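Local coordinates for protein acetyl xylan esterase (Paenibacillus sp. R4, PDB 6AGQ) that probably removes acetyl groups from acetylated xylan, acting as a cold-active esterase of the alpha/beta-hydrolase superfamily, at residues 208-220 with 243-256. Residues are numbered along the deposited sequence; the frame is centred on the assembly and turned at random.
Sequences FPFLCHFRRSVEI and EEQVYRTLSYFDGM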
# COMPACT_ATOMS: atom_id res chain seq x y z
N PHE A 208 5.37 -13.88 22.42
CA PHE A 208 4.24 -13.90 21.46
C PHE A 208 3.98 -15.22 20.74
O PHE A 208 4.13 -15.30 19.51
CB PHE A 208 4.16 -12.66 20.54
CG PHE A 208 5.43 -12.22 19.89
CD1 PHE A 208 6.09 -13.01 18.93
CD2 PHE A 208 5.91 -10.93 20.12
CE1 PHE A 208 7.23 -12.55 18.27
CE2 PHE A 208 7.04 -10.45 19.46
CZ PHE A 208 7.70 -11.26 18.54
N PRO A 209 3.54 -16.25 21.52
CA PRO A 209 3.56 -17.59 21.01
C PRO A 209 2.51 -17.81 19.90
O PRO A 209 1.34 -17.41 20.04
CB PRO A 209 3.29 -18.45 22.23
CG PRO A 209 2.63 -17.56 23.22
CD PRO A 209 3.18 -16.21 22.95
N PHE A 210 3.00 -18.40 18.81
CA PHE A 210 2.25 -18.93 17.68
C PHE A 210 1.78 -20.32 18.05
O PHE A 210 2.14 -20.84 19.15
CB PHE A 210 3.20 -18.91 16.47
CG PHE A 210 2.62 -19.39 15.20
CD1 PHE A 210 1.57 -18.71 14.59
CD2 PHE A 210 3.16 -20.49 14.55
CE1 PHE A 210 1.04 -19.15 13.38
CE2 PHE A 210 2.61 -20.94 13.37
CZ PHE A 210 1.54 -20.28 12.79
N LEU A 211 0.90 -20.91 17.22
CA LEU A 211 0.33 -22.25 17.51
C LEU A 211 -0.59 -22.29 18.73
O LEU A 211 -0.68 -23.33 19.41
CB LEU A 211 1.42 -23.34 17.67
CG LEU A 211 2.59 -23.27 16.67
CD1 LEU A 211 3.84 -24.06 17.07
CD2 LEU A 211 2.09 -23.68 15.30
N CYS A 212 -1.32 -21.21 18.99
CA CYS A 212 -2.25 -21.14 20.12
C CYS A 212 -3.62 -20.77 19.59
O CYS A 212 -3.76 -19.94 18.70
CB CYS A 212 -1.85 -20.12 21.20
SG CYS A 212 -0.24 -20.43 22.03
N HIS A 213 -4.63 -21.38 20.21
CA HIS A 213 -6.01 -21.14 19.96
C HIS A 213 -6.33 -21.07 18.47
O HIS A 213 -6.82 -20.04 18.00
CB HIS A 213 -6.42 -19.89 20.76
CG HIS A 213 -7.88 -19.79 21.03
ND1 HIS A 213 -8.76 -20.83 20.77
CD2 HIS A 213 -8.63 -18.79 21.55
CE1 HIS A 213 -9.99 -20.46 21.09
NE2 HIS A 213 -9.94 -19.22 21.55
N PHE A 214 -5.99 -22.16 17.74
CA PHE A 214 -6.05 -22.20 16.25
C PHE A 214 -7.32 -21.68 15.56
O PHE A 214 -7.25 -20.96 14.57
CB PHE A 214 -5.80 -23.60 15.72
CG PHE A 214 -4.33 -24.02 15.73
CD1 PHE A 214 -3.43 -23.47 14.82
CD2 PHE A 214 -3.88 -24.97 16.63
CE1 PHE A 214 -2.10 -23.85 14.80
CE2 PHE A 214 -2.55 -25.36 16.63
CZ PHE A 214 -1.66 -24.80 15.71
N ARG A 215 -8.47 -22.11 16.01
CA ARG A 215 -9.72 -21.76 15.37
C ARG A 215 -10.02 -20.26 15.50
O ARG A 215 -10.54 -19.65 14.60
CB ARG A 215 -10.84 -22.59 15.95
CG ARG A 215 -12.14 -22.48 15.17
CD ARG A 215 -13.30 -22.97 16.03
NE ARG A 215 -13.36 -24.43 16.03
CZ ARG A 215 -13.96 -25.15 15.09
NH1 ARG A 215 -14.57 -24.60 14.01
NH2 ARG A 215 -13.95 -26.45 15.22
N ARG A 216 -9.61 -19.64 16.58
CA ARG A 216 -9.74 -18.20 16.72
C ARG A 216 -8.73 -17.42 15.86
O ARG A 216 -9.09 -16.47 15.17
CB ARG A 216 -9.69 -17.77 18.17
CG ARG A 216 -9.98 -16.29 18.34
CD ARG A 216 -9.96 -15.88 19.81
NE ARG A 216 -9.95 -14.42 19.89
CZ ARG A 216 -11.04 -13.62 19.78
NH1 ARG A 216 -10.88 -12.31 19.82
NH2 ARG A 216 -12.26 -14.12 19.63
N SER A 217 -7.47 -17.80 15.92
CA SER A 217 -6.44 -17.23 15.05
C SER A 217 -6.95 -17.15 13.63
O SER A 217 -6.95 -16.07 13.04
CB SER A 217 -5.22 -18.07 15.11
OG SER A 217 -4.72 -18.10 16.44
N VAL A 218 -7.43 -18.27 13.10
CA VAL A 218 -7.93 -18.32 11.72
C VAL A 218 -9.15 -17.46 11.46
O VAL A 218 -9.14 -16.66 10.55
CB VAL A 218 -8.24 -19.77 11.29
CG1 VAL A 218 -8.99 -19.79 9.96
CG2 VAL A 218 -6.94 -20.58 11.17
N GLU A 219 -10.19 -17.58 12.29
CA GLU A 219 -11.43 -16.84 12.11
C GLU A 219 -11.30 -15.33 12.31
O GLU A 219 -12.01 -14.56 11.65
CB GLU A 219 -12.58 -17.43 12.96
CG GLU A 219 -12.73 -16.86 14.36
CD GLU A 219 -13.73 -17.61 15.27
OE1 GLU A 219 -13.97 -18.83 15.08
OE2 GLU A 219 -14.28 -16.95 16.20
N ILE A 220 -10.40 -14.87 13.18
CA ILE A 220 -10.17 -13.42 13.25
C ILE A 220 -9.16 -12.92 12.25
O ILE A 220 -8.76 -11.75 12.30
CB ILE A 220 -9.89 -12.92 14.68
CG1 ILE A 220 -8.49 -13.31 15.19
CG2 ILE A 220 -11.04 -13.36 15.59
CD1 ILE A 220 -8.23 -12.88 16.62
N GLU A 243 -14.00 -29.09 8.22
CA GLU A 243 -13.46 -28.18 9.23
C GLU A 243 -13.25 -28.90 10.54
O GLU A 243 -12.35 -28.53 11.30
CB GLU A 243 -14.34 -26.93 9.47
CG GLU A 243 -15.74 -27.13 10.13
CD GLU A 243 -15.81 -27.32 11.67
OE1 GLU A 243 -16.84 -27.88 12.15
OE2 GLU A 243 -14.89 -26.92 12.43
N GLU A 244 -14.10 -29.89 10.82
CA GLU A 244 -14.08 -30.58 12.12
C GLU A 244 -12.78 -31.40 12.26
O GLU A 244 -12.05 -31.23 13.19
CB GLU A 244 -15.34 -31.46 12.27
CG GLU A 244 -15.65 -31.88 13.70
CD GLU A 244 -16.61 -33.08 13.79
OE1 GLU A 244 -16.17 -34.12 14.30
OE2 GLU A 244 -17.79 -32.99 13.35
N GLN A 245 -12.49 -32.24 11.29
CA GLN A 245 -11.19 -32.90 11.20
C GLN A 245 -10.02 -31.91 11.22
O GLN A 245 -9.06 -32.11 11.96
CB GLN A 245 -11.13 -33.84 9.99
CG GLN A 245 -9.93 -34.80 9.93
CD GLN A 245 -9.69 -35.55 11.23
OE1 GLN A 245 -10.50 -36.39 11.60
NE2 GLN A 245 -8.57 -35.22 11.96
N VAL A 246 -10.09 -30.81 10.49
CA VAL A 246 -8.96 -29.85 10.49
C VAL A 246 -8.66 -29.35 11.92
O VAL A 246 -7.52 -29.49 12.37
CB VAL A 246 -9.15 -28.69 9.51
CG1 VAL A 246 -8.09 -27.63 9.71
CG2 VAL A 246 -9.09 -29.18 8.08
N TYR A 247 -9.66 -28.89 12.68
CA TYR A 247 -9.42 -28.33 14.01
C TYR A 247 -9.24 -29.40 15.06
O TYR A 247 -8.58 -29.15 16.08
CB TYR A 247 -10.50 -27.30 14.41
CG TYR A 247 -10.43 -26.05 13.53
CD1 TYR A 247 -9.31 -25.22 13.56
CD2 TYR A 247 -11.42 -25.75 12.61
CE1 TYR A 247 -9.21 -24.10 12.75
CE2 TYR A 247 -11.31 -24.63 11.78
CZ TYR A 247 -10.24 -23.80 11.88
OH TYR A 247 -10.11 -22.69 11.05
N ARG A 248 -9.79 -30.59 14.88
CA ARG A 248 -9.44 -31.69 15.79
C ARG A 248 -7.97 -32.14 15.60
O ARG A 248 -7.30 -32.39 16.57
CB ARG A 248 -10.42 -32.87 15.67
CG ARG A 248 -9.91 -34.15 16.32
CD ARG A 248 -11.00 -35.20 16.40
NE ARG A 248 -11.34 -35.69 15.05
CZ ARG A 248 -12.46 -35.40 14.38
NH1 ARG A 248 -12.64 -35.92 13.16
NH2 ARG A 248 -13.41 -34.61 14.89
N THR A 249 -7.46 -32.20 14.37
CA THR A 249 -6.00 -32.42 14.13
C THR A 249 -5.18 -31.40 14.91
O THR A 249 -4.28 -31.78 15.64
CB THR A 249 -5.61 -32.31 12.64
OG1 THR A 249 -6.24 -33.35 11.93
CG2 THR A 249 -4.08 -32.42 12.38
N LEU A 250 -5.54 -30.13 14.79
CA LEU A 250 -4.74 -29.04 15.36
C LEU A 250 -4.82 -28.94 16.89
O LEU A 250 -3.85 -28.43 17.55
CB LEU A 250 -5.13 -27.71 14.68
CG LEU A 250 -4.81 -27.60 13.15
CD1 LEU A 250 -5.45 -26.37 12.48
CD2 LEU A 250 -3.33 -27.56 12.90
N SER A 251 -5.92 -29.45 17.47
CA SER A 251 -6.09 -29.41 18.93
C SER A 251 -4.98 -30.17 19.73
O SER A 251 -4.58 -29.75 20.81
CB SER A 251 -7.51 -29.95 19.30
OG SER A 251 -7.58 -31.38 19.02
N TYR A 252 -4.49 -31.27 19.18
CA TYR A 252 -3.34 -32.02 19.75
C TYR A 252 -2.06 -31.21 19.86
O TYR A 252 -1.20 -31.56 20.66
CB TYR A 252 -3.07 -33.28 18.93
CG TYR A 252 -4.18 -34.30 19.05
CD1 TYR A 252 -4.21 -35.22 20.11
CD2 TYR A 252 -5.21 -34.35 18.12
CE1 TYR A 252 -5.24 -36.15 20.22
CE2 TYR A 252 -6.24 -35.28 18.22
CZ TYR A 252 -6.25 -36.17 19.26
OH TYR A 252 -7.30 -37.07 19.37
N PHE A 253 -1.96 -30.13 19.08
CA PHE A 253 -0.76 -29.32 19.00
C PHE A 253 -0.97 -27.90 19.53
O PHE A 253 -0.05 -27.04 19.47
CB PHE A 253 -0.27 -29.29 17.55
CG PHE A 253 -0.20 -30.60 16.97
CD1 PHE A 253 0.91 -31.40 17.19
CD2 PHE A 253 -1.26 -31.11 16.24
CE1 PHE A 253 0.94 -32.70 16.73
CE2 PHE A 253 -1.25 -32.40 15.80
CZ PHE A 253 -0.13 -33.17 15.99
N ASP A 254 -2.15 -27.64 20.09
CA ASP A 254 -2.54 -26.29 20.45
C ASP A 254 -1.88 -25.87 21.78
O ASP A 254 -2.07 -26.50 22.82
CB ASP A 254 -4.05 -26.15 20.53
CG ASP A 254 -4.52 -24.69 20.49
OD1 ASP A 254 -4.04 -23.85 21.30
OD2 ASP A 254 -5.39 -24.38 19.64
N GLY A 255 -1.11 -24.78 21.74
CA GLY A 255 -0.44 -24.27 22.95
C GLY A 255 -1.34 -24.01 24.16
O GLY A 255 -0.91 -24.15 25.28
N MET A 256 -2.58 -23.64 23.92
CA MET A 256 -3.57 -23.53 25.00
C MET A 256 -3.81 -24.87 25.75
O MET A 256 -3.85 -24.93 26.99
CB MET A 256 -4.86 -23.04 24.37
CG MET A 256 -6.07 -22.92 25.28
SD MET A 256 -7.35 -22.14 24.30
CE MET A 256 -8.10 -23.52 23.42
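The N-cap of helix 255-259 joins two segments of the helical excursion that follows strand 203-207 and precedes strand 265-271 in the chain of this alpha/beta-hydrolase fold, with D254 reaching across to the backbone of H213 and F214. D254 OD1 accepts from H213 N (2.8 Å) and, on its anti lone pair, from M256 N, the capping bond; OD2 takes F214 N at 3.0 Å. One carboxylate thus serves the starts of two helices, and these three N-H groups fix its rotation. Next to it, G255 N donates to L211 O (2.8 Å). Just before L211, F210 is hydrogen-bonded through its backbone to S185, the probable nucleophile of the GxSxG elbow. M256 runs out extended (chi1 177°, CG anti to N) and lays SD over one face of the H213 ring, 4.2 Å from its centroid; the bend at chi3 then turns CE toward ND1. R216 CB covers the opposite face, and NE2 is hydrogen-bonded to Y14 OH. Farther along, the N-to-C directions of helices 214-219 and 243-251 differ by 124°, and side chains bridge the space between them. The F214 ring lies against L250, whose CB approaches off-centre, 3.6 Å from F214 CD2. R215 extends across the face of Y247, CG 3.9 Å from the ring centroid; its guanidinium then ends in a salt bridge, NH1 and NH2 converging on E243 OE2 (2.8 and 3.0 Å). At the far rim of the same tyrosine, OH packs against V218 CG1.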